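Local coordinates for protein 4-alpha-glucanotransferase (PDB 5B68) that belongs to the amylomaltases, a carbohydrate-active family with a TIM-barrel domain, joined here to an N-terminal beta sandwich, at residues S307-N312 with L359-D364; T239-N244 with L447-R452; R4-E9 with R59-F64. One frame throughout, in Å; residues are numbered along the deposited sequence.

Contact 1: S307-N312 with L359-D364; sequences SEREAN and LQWLCD
Trp-361 meets Arg-309 at a slant: the outer rim of the indole lies over one face of the guanidinium, and the two planes stand 36° apart, too far for a parallel stack. CH2 does most of the touching. It sits 3.2 Å above the guanidinium plane, displaced toward the rim, and lies 3.3 Å from Arg-309 NH2. Bends at chi2 and chi3 bring the arginine tip back to the ring, although its CB does not point straight at the other helix. The indole reaches out from its own helix with CG anti to the backbone N (chi1 173°). Asn-312 also comes near it, with CB 4.1 Å from Trp-361 CZ2 and the carbonyl O 3.7 Å from Trp-361 NE1. No hydrogen bond crosses between 307-312 and 359-364. The charge of Arg-309 is met instead by salt bridges from NE to Glu-255 and from NH1 to Glu-365, which probably limit its rotation over the tryptophan. The contact thus pins the start of helix 307-338 to the middle of helix 349-376. The indole is also met by Phe-313 and Phe-316 of helix 307-338 and by Trp-358 of its own helix; Leu-362 packs on Leu-297 of helix 286-301.

Contact 2: T239-N244 with L447-R452; sequences TRRFIN and LRTVLR. With SO4 (sulfate ion), chain F.
Thr-449 and Val-450 press their methyl groups against the backbone of Arg-240 and Arg-241, a loop-on-helix contact within the TIM-barrel part of the protein: residues 239-244 belong to the loop that follows strand 215-218, while helix 441-452, which precedes strand 456-459, supplies residues 447-452. The tight part is made of carbonyl oxygens and methyls. Thr-449 CG2 comes to 3.1 Å from Arg-241 O, a short approach, while Val-450 CG2 lies 3.7 Å from Arg-240 O. An ST turn shapes the loop here, Arg-241 N donating to Thr-239 OG1 over 3.1 Å at 164°.

Beyond the methyls the fit slackens. With OG1 of Thr-449 anti to its carbonyl carbon (chi1 -62°), OG1 lies 3.8 Å from Arg-241 NE, and a water fills in, 3.0 Å from Arg-241 NE and 2.6 Å from Thr-449 OG1. OG1 also has a weak hydrogen bond with Asn-445 O. The water lies in the guanidinium plane, accepting from NE. Arg-241 also bridges to Glu-320 through NH1, and its extended chain runs across the Phe-242 ring. On the helix, Arg-448 and Arg-452, one turn apart, hold a sulfate, probably from the crystallisation liquor: Arg-448 NH1 gives it a weak bond, and it sits at the guanidinium edge of Arg-452, whose NH1 gives a 2.9 Å bond to sulfate O3 and whose NH2 gives one of 2.9 Å to sulfate O4.

Contact 3: R4-E9 with R59-F64; sequences RRFLNE and RQIALF. With SO4 (sulfate ion), chain G.
Phe-6 and Glu-9 are the two residues of 4-9 that reach Ile-61, about one helical turn apart and on the same side of their helix. Before them, Arg-4 reaches forward along its own segment: its NE donates to Asn-8 OD1 over 2.8 Å, a somewhat bent bond (142°) with the donor tilted 31° from the carbonyl plane, and its NH2 forms a salt bridge with Asp-32. Arg-5 lays its aliphatic chain on the next side chain, CD lying 3.7 Å above the centre of the Phe-6 ring. Phe-6 itself offers an edge to Ile-61 CD1, which lies near the ring plane. That methyl is 4.4 Å from Phe-6 CB and closer, at 3.6 Å, to Phe-6 O.

Leu-7 has its CB directed away from 59-64; its side chain packs on Leu-35 and Leu-39 of helix 32-41 and also on Ile-57 of helix 54-69. Helices 5-13, 32-41 and 54-69 are thus brought together in a small helical cluster at the N terminus. Asn-8, its CB likewise directed away from 59-64, receives the Arg-4 bond. Glu-9 then stretches across Ile-61 at about a right angle, CG anti to the backbone N (chi1 -168°) and the chain extended beyond. Its carboxylate lies alongside the two methyls, OE1 3.6 Å from Ile-61 CG2 and OE2 3.6 Å from Ile-61 CD1. Elsewhere on helix 54-69 a sulfate, probably from the crystallisation liquor, takes hydrogen bonds on O3 from Arg-59 NH1 and Gln-60 NE2, and is also bonded by Arg-67 and Asn-45, while Leu-63 CD1 covers one face of the Arg-59 guanidinium.

Overall arrangement
From the N terminus, contact 3 closes first, tying helix 5-13 to helix 54-69 within the opening helices, and it is complete before the barrel strands begin. Contact 2 opens next and closes some 200 residues later, tying the loop after strand 215-218 to the helix before strand 456-459. Contact 1 opens and closes inside that span, so it is nested in contact 2, joining two long helices inserted between barrel strands 215-218 and 382-387. The nested pair also touches in space, with centres about 17 Å apart: Gln-360 NE2 probably donates a hydrogen bond to Ile-243 O at 2.8 Å. Contact 3 stands apart, its centre about 39 Å from that of contact 2.

Contact 1: S307-N312 with L359-D364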
# COMPACT_ATOMS: atom_id res chain seq x y z
N SER A 307 12.10 32.56 -11.43
CA SER A 307 12.79 32.40 -10.17
C SER A 307 11.85 31.89 -9.08
O SER A 307 12.31 31.20 -8.18
CB SER A 307 13.45 33.71 -9.77
OG SER A 307 12.44 34.62 -9.44
N GLU A 308 10.55 32.20 -9.13
CA GLU A 308 9.62 31.66 -8.12
C GLU A 308 9.53 30.13 -8.32
O GLU A 308 9.71 29.37 -7.37
CB GLU A 308 8.23 32.30 -8.16
CG GLU A 308 7.32 31.78 -7.04
CD GLU A 308 6.05 32.59 -6.81
OE1 GLU A 308 5.53 32.60 -5.67
OE2 GLU A 308 5.55 33.20 -7.78
N ARG A 309 9.38 29.72 -9.57
CA ARG A 309 9.33 28.30 -9.96
C ARG A 309 10.62 27.56 -9.60
O ARG A 309 10.56 26.46 -9.04
CB ARG A 309 9.05 28.12 -11.45
CG ARG A 309 7.67 28.56 -11.88
CD ARG A 309 6.63 27.55 -11.56
NE ARG A 309 6.79 26.36 -12.41
CZ ARG A 309 6.20 25.20 -12.12
NH1 ARG A 309 5.41 25.14 -11.05
NH2 ARG A 309 6.38 24.14 -12.86
N GLU A 310 11.77 28.16 -9.92
CA GLU A 310 13.06 27.55 -9.54
C GLU A 310 13.17 27.36 -8.03
O GLU A 310 13.60 26.30 -7.62
CB GLU A 310 14.26 28.36 -10.02
CG GLU A 310 15.62 27.83 -9.62
CD GLU A 310 16.05 26.57 -10.32
OE1 GLU A 310 17.16 26.11 -9.98
OE2 GLU A 310 15.33 26.00 -11.18
N ALA A 311 12.77 28.34 -7.23
CA ALA A 311 12.88 28.26 -5.78
C ALA A 311 11.93 27.22 -5.20
O ALA A 311 12.22 26.62 -4.21
CB ALA A 311 12.60 29.61 -5.12
N ASN A 312 10.79 27.04 -5.83
CA ASN A 312 9.90 25.93 -5.51
C ASN A 312 10.52 24.57 -5.80
O ASN A 312 10.44 23.66 -4.96
CB ASN A 312 8.61 26.07 -6.29
CG ASN A 312 7.55 26.62 -5.45
OD1 ASN A 312 7.38 27.84 -5.36
ND2 ASN A 312 6.88 25.73 -4.73
N LEU A 359 10.98 15.23 -12.63
CA LEU A 359 9.69 14.48 -12.80
C LEU A 359 8.96 14.26 -11.47
O LEU A 359 7.76 14.40 -11.42
CB LEU A 359 9.91 13.11 -13.40
CG LEU A 359 10.42 13.14 -14.85
CD1 LEU A 359 10.52 11.74 -15.44
CD2 LEU A 359 9.55 14.04 -15.71
N GLN A 360 9.70 13.93 -10.39
CA GLN A 360 9.05 13.83 -9.07
C GLN A 360 8.48 15.12 -8.60
O GLN A 360 7.42 15.11 -7.96
CB GLN A 360 10.02 13.19 -8.06
CG GLN A 360 10.38 11.78 -8.41
CD GLN A 360 9.16 10.93 -8.46
OE1 GLN A 360 8.38 10.88 -7.48
NE2 GLN A 360 8.97 10.22 -9.55
N TRP A 361 9.13 16.25 -8.85
CA TRP A 361 8.63 17.56 -8.44
C TRP A 361 7.28 17.86 -9.19
O TRP A 361 6.29 18.33 -8.58
CB TRP A 361 9.69 18.68 -8.73
CG TRP A 361 9.21 20.03 -8.51
CD1 TRP A 361 8.74 20.60 -7.34
CD2 TRP A 361 9.17 21.08 -9.48
NE1 TRP A 361 8.40 21.89 -7.53
CE2 TRP A 361 8.71 22.24 -8.82
CE3 TRP A 361 9.51 21.15 -10.85
CZ2 TRP A 361 8.51 23.45 -9.50
CZ3 TRP A 361 9.38 22.37 -11.48
CH2 TRP A 361 8.84 23.48 -10.83
N LEU A 362 7.23 17.48 -10.47
CA LEU A 362 6.03 17.67 -11.27
C LEU A 362 4.92 16.79 -10.70
O LEU A 362 3.74 17.26 -10.62
CB LEU A 362 6.26 17.27 -12.73
CG LEU A 362 7.31 18.19 -13.45
CD1 LEU A 362 7.42 17.60 -14.83
CD2 LEU A 362 6.99 19.65 -13.54
N CYS A 363 5.25 15.55 -10.38
CA CYS A 363 4.24 14.62 -9.81
C CYS A 363 3.73 15.24 -8.50
O CYS A 363 2.51 15.25 -8.21
CB CYS A 363 4.82 13.25 -9.55
SG CYS A 363 5.15 12.26 -10.97
N ASP A 364 4.65 15.76 -7.68
CA ASP A 364 4.27 16.40 -6.42
C ASP A 364 3.28 17.54 -6.63
O ASP A 364 2.25 17.65 -5.93
CB ASP A 364 5.52 16.91 -5.65
CG ASP A 364 5.16 17.59 -4.33
OD1 ASP A 364 5.05 16.88 -3.32
OD2 ASP A 364 4.92 18.78 -4.25

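Contact 2: T239-N244 with L447-R452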
# COMPACT_ATOMS: atom_id res chain seq x y z
N THR A 239 9.26 1.22 -6.43
CA THR A 239 9.50 1.91 -5.15
C THR A 239 8.09 2.04 -4.58
O THR A 239 7.10 2.00 -5.35
CB THR A 239 10.16 3.29 -5.36
OG1 THR A 239 10.31 4.02 -4.12
CG2 THR A 239 9.40 4.23 -6.40
N ARG A 240 7.97 2.21 -3.27
CA ARG A 240 6.72 2.62 -2.67
C ARG A 240 6.74 4.10 -2.22
O ARG A 240 5.79 4.63 -1.61
CB ARG A 240 6.35 1.70 -1.52
CG ARG A 240 6.05 0.32 -2.03
CD ARG A 240 5.44 -0.54 -1.00
NE ARG A 240 6.29 -0.75 0.18
CZ ARG A 240 5.81 -1.04 1.39
NH1 ARG A 240 6.68 -1.27 2.40
NH2 ARG A 240 4.48 -1.12 1.60
N ARG A 241 7.81 4.79 -2.51
CA ARG A 241 7.92 6.17 -2.09
C ARG A 241 7.59 7.13 -3.23
O ARG A 241 6.75 7.97 -3.10
CB ARG A 241 9.32 6.46 -1.62
CG ARG A 241 9.53 7.87 -1.13
CD ARG A 241 10.84 8.16 -0.43
NE ARG A 241 11.01 9.57 -0.29
CZ ARG A 241 12.12 10.15 0.17
NH1 ARG A 241 12.21 11.46 0.12
NH2 ARG A 241 13.16 9.42 0.65
N PHE A 242 8.32 7.01 -4.32
CA PHE A 242 8.17 7.91 -5.43
C PHE A 242 7.03 7.57 -6.36
O PHE A 242 6.48 6.51 -6.29
CB PHE A 242 9.50 8.09 -6.12
CG PHE A 242 10.55 8.57 -5.20
CD1 PHE A 242 10.59 9.88 -4.84
CD2 PHE A 242 11.43 7.70 -4.62
CE1 PHE A 242 11.53 10.33 -3.95
CE2 PHE A 242 12.37 8.13 -3.74
CZ PHE A 242 12.42 9.45 -3.40
N ILE A 243 6.68 8.53 -7.21
CA ILE A 243 5.40 8.51 -7.94
C ILE A 243 5.62 8.25 -9.43
O ILE A 243 6.62 8.72 -10.00
CB ILE A 243 4.72 9.86 -7.80
CG1 ILE A 243 4.55 10.28 -6.32
CG2 ILE A 243 3.38 9.93 -8.54
CD1 ILE A 243 3.73 9.35 -5.49
N ASN A 244 4.67 7.55 -10.06
CA ASN A 244 4.82 7.14 -11.48
C ASN A 244 4.60 8.40 -12.36
O ASN A 244 3.53 8.95 -12.41
CB ASN A 244 3.80 6.07 -11.83
CG ASN A 244 4.10 5.38 -13.12
OD1 ASN A 244 4.75 5.97 -13.97
ND2 ASN A 244 3.67 4.14 -13.28
N LEU A 447 5.76 6.54 3.72
CA LEU A 447 4.48 6.96 4.23
C LEU A 447 4.25 8.45 4.10
O LEU A 447 3.13 8.93 3.75
CB LEU A 447 4.28 6.51 5.69
CG LEU A 447 4.11 5.04 5.97
CD1 LEU A 447 4.25 4.69 7.46
CD2 LEU A 447 2.74 4.60 5.44
N ARG A 448 5.26 9.24 4.49
CA ARG A 448 5.07 10.64 4.43
C ARG A 448 4.78 11.13 2.96
O ARG A 448 3.98 12.02 2.76
CB ARG A 448 6.32 11.34 4.96
CG ARG A 448 6.18 12.80 5.00
CD ARG A 448 7.12 13.41 5.97
NE ARG A 448 6.93 12.95 7.33
CZ ARG A 448 7.60 13.42 8.36
NH1 ARG A 448 8.51 14.37 8.17
NH2 ARG A 448 7.40 12.95 9.60
N THR A 449 5.43 10.54 1.97
CA THR A 449 5.16 10.89 0.58
C THR A 449 3.74 10.44 0.13
O THR A 449 2.99 11.23 -0.45
CB THR A 449 6.23 10.34 -0.32
OG1 THR A 449 7.48 10.96 0.05
CG2 THR A 449 5.92 10.66 -1.77
N VAL A 450 3.36 9.24 0.51
CA VAL A 450 2.03 8.69 0.18
C VAL A 450 0.94 9.57 0.75
O VAL A 450 -0.04 9.86 0.08
CB VAL A 450 1.85 7.19 0.56
CG1 VAL A 450 0.44 6.72 0.29
CG2 VAL A 450 2.80 6.31 -0.17
N LEU A 451 1.13 10.04 1.97
CA LEU A 451 0.14 10.85 2.65
C LEU A 451 0.20 12.35 2.39
O LEU A 451 -0.65 13.07 2.82
CB LEU A 451 0.24 10.62 4.16
CG LEU A 451 -0.34 9.28 4.60
CD1 LEU A 451 0.37 8.77 5.83
CD2 LEU A 451 -1.83 9.39 4.84
N ARG A 452 1.21 12.81 1.67
CA ARG A 452 1.44 14.25 1.58
C ARG A 452 0.28 15.01 0.97
O ARG A 452 -0.07 16.07 1.41
CB ARG A 452 2.72 14.56 0.81
CG ARG A 452 3.19 15.98 1.04
CD ARG A 452 4.54 16.21 0.42
NE ARG A 452 5.61 15.67 1.23
CZ ARG A 452 6.04 16.20 2.37
NH1 ARG A 452 7.04 15.63 3.00
NH2 ARG A 452 5.48 17.28 2.87
S SO4 F . 8.09 17.78 5.75
O1 SO4 F . 9.32 18.62 5.78
O2 SO4 F . 7.45 17.76 7.08
O3 SO4 F . 8.52 16.40 5.33
O4 SO4 F . 7.13 18.44 4.89
O HOH W 1 9.19 11.33 -1.89

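Contact 3: R4-E9 with R59-F64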
# COMPACT_ATOMS: atom_id res chain seq x y z
N ARG A 4 17.04 -30.15 16.19
CA ARG A 4 15.92 -29.25 15.95
C ARG A 4 15.75 -28.32 17.15
O ARG A 4 15.45 -27.15 16.96
CB ARG A 4 14.64 -30.02 15.63
CG ARG A 4 13.43 -29.15 15.23
CD ARG A 4 13.65 -28.09 14.13
NE ARG A 4 12.37 -27.41 13.88
CZ ARG A 4 11.68 -27.36 12.74
NH1 ARG A 4 10.52 -26.71 12.72
NH2 ARG A 4 12.12 -27.90 11.59
N ARG A 5 16.06 -28.76 18.35
CA ARG A 5 15.88 -27.86 19.49
C ARG A 5 16.72 -26.58 19.38
O ARG A 5 16.25 -25.53 19.72
CB ARG A 5 16.10 -28.59 20.82
CG ARG A 5 17.53 -28.84 21.21
CD ARG A 5 17.93 -27.90 22.33
NE ARG A 5 18.54 -28.57 23.47
CZ ARG A 5 18.73 -28.00 24.66
NH1 ARG A 5 19.29 -28.68 25.65
NH2 ARG A 5 18.35 -26.76 24.87
N PHE A 6 17.93 -26.69 18.89
CA PHE A 6 18.82 -25.54 18.74
C PHE A 6 18.34 -24.70 17.55
O PHE A 6 18.37 -23.49 17.60
CB PHE A 6 20.29 -26.00 18.56
CG PHE A 6 20.85 -26.74 19.77
CD1 PHE A 6 21.01 -26.08 20.98
CD2 PHE A 6 21.15 -28.10 19.69
CE1 PHE A 6 21.49 -26.75 22.12
CE2 PHE A 6 21.63 -28.78 20.82
CZ PHE A 6 21.82 -28.10 22.03
N LEU A 7 17.90 -25.33 16.46
CA LEU A 7 17.36 -24.58 15.35
C LEU A 7 16.09 -23.79 15.74
O LEU A 7 15.94 -22.63 15.36
CB LEU A 7 17.01 -25.48 14.16
CG LEU A 7 17.68 -25.34 12.82
CD1 LEU A 7 16.81 -26.06 11.77
CD2 LEU A 7 17.91 -23.89 12.43
N ASN A 8 15.20 -24.40 16.48
CA ASN A 8 14.02 -23.69 17.04
C ASN A 8 14.43 -22.53 17.94
O ASN A 8 13.83 -21.43 17.88
CB ASN A 8 13.12 -24.63 17.86
CG ASN A 8 12.35 -25.59 16.99
OD1 ASN A 8 12.26 -25.42 15.80
ND2 ASN A 8 11.86 -26.67 17.60
N GLU A 9 15.46 -22.74 18.75
CA GLU A 9 15.91 -21.69 19.62
C GLU A 9 16.38 -20.51 18.79
O GLU A 9 16.03 -19.36 19.10
CB GLU A 9 17.03 -22.16 20.55
CG GLU A 9 17.35 -21.19 21.68
CD GLU A 9 18.43 -21.70 22.65
OE1 GLU A 9 18.86 -20.92 23.49
OE2 GLU A 9 18.83 -22.87 22.58
N ARG A 59 26.60 -21.74 18.24
CA ARG A 59 27.44 -20.58 18.19
C ARG A 59 26.64 -19.35 17.69
O ARG A 59 26.92 -18.23 18.13
CB ARG A 59 28.65 -20.84 17.33
CG ARG A 59 29.55 -19.65 17.07
CD ARG A 59 30.73 -19.98 16.14
NE ARG A 59 31.47 -18.75 15.84
CZ ARG A 59 31.28 -17.96 14.79
NH1 ARG A 59 30.38 -18.26 13.86
NH2 ARG A 59 32.00 -16.85 14.66
N GLN A 60 25.71 -19.54 16.76
CA GLN A 60 24.84 -18.41 16.36
C GLN A 60 23.91 -17.96 17.50
O GLN A 60 23.64 -16.78 17.61
CB GLN A 60 24.10 -18.70 15.09
CG GLN A 60 24.99 -18.72 13.85
CD GLN A 60 25.73 -17.42 13.63
OE1 GLN A 60 25.16 -16.34 13.73
NE2 GLN A 60 27.04 -17.51 13.41
N ILE A 61 23.43 -18.90 18.32
CA ILE A 61 22.67 -18.50 19.52
C ILE A 61 23.51 -17.60 20.42
O ILE A 61 23.10 -16.52 20.81
CB ILE A 61 22.12 -19.72 20.23
CG1 ILE A 61 21.09 -20.38 19.30
CG2 ILE A 61 21.50 -19.39 21.56
CD1 ILE A 61 20.72 -21.80 19.66
N ALA A 62 24.70 -18.07 20.81
CA ALA A 62 25.55 -17.31 21.68
C ALA A 62 25.94 -15.95 21.09
O ALA A 62 25.95 -14.97 21.83
CB ALA A 62 26.82 -18.12 22.07
N LEU A 63 26.23 -15.90 19.78
CA LEU A 63 26.55 -14.64 19.13
C LEU A 63 25.36 -13.66 19.16
O LEU A 63 25.57 -12.46 19.35
CB LEU A 63 27.05 -14.79 17.70
CG LEU A 63 28.53 -15.24 17.64
CD1 LEU A 63 28.83 -15.84 16.27
CD2 LEU A 63 29.53 -14.10 17.93
N PHE A 64 24.14 -14.19 19.03
CA PHE A 64 22.95 -13.31 19.13
C PHE A 64 22.92 -12.65 20.54
O PHE A 64 22.79 -11.43 20.64
CB PHE A 64 21.67 -14.09 18.90
CG PHE A 64 20.45 -13.24 18.96
CD1 PHE A 64 20.05 -12.55 17.84
CD2 PHE A 64 19.78 -13.00 20.20
CE1 PHE A 64 18.92 -11.74 17.88
CE2 PHE A 64 18.66 -12.17 20.24
CZ PHE A 64 18.28 -11.52 19.10
S SO4 G . 29.36 -14.52 12.21
O1 SO4 G . 28.03 -13.93 12.50
O2 SO4 G . 30.37 -13.93 13.14
O3 SO4 G . 29.36 -15.97 12.44
O4 SO4 G . 29.59 -14.11 10.77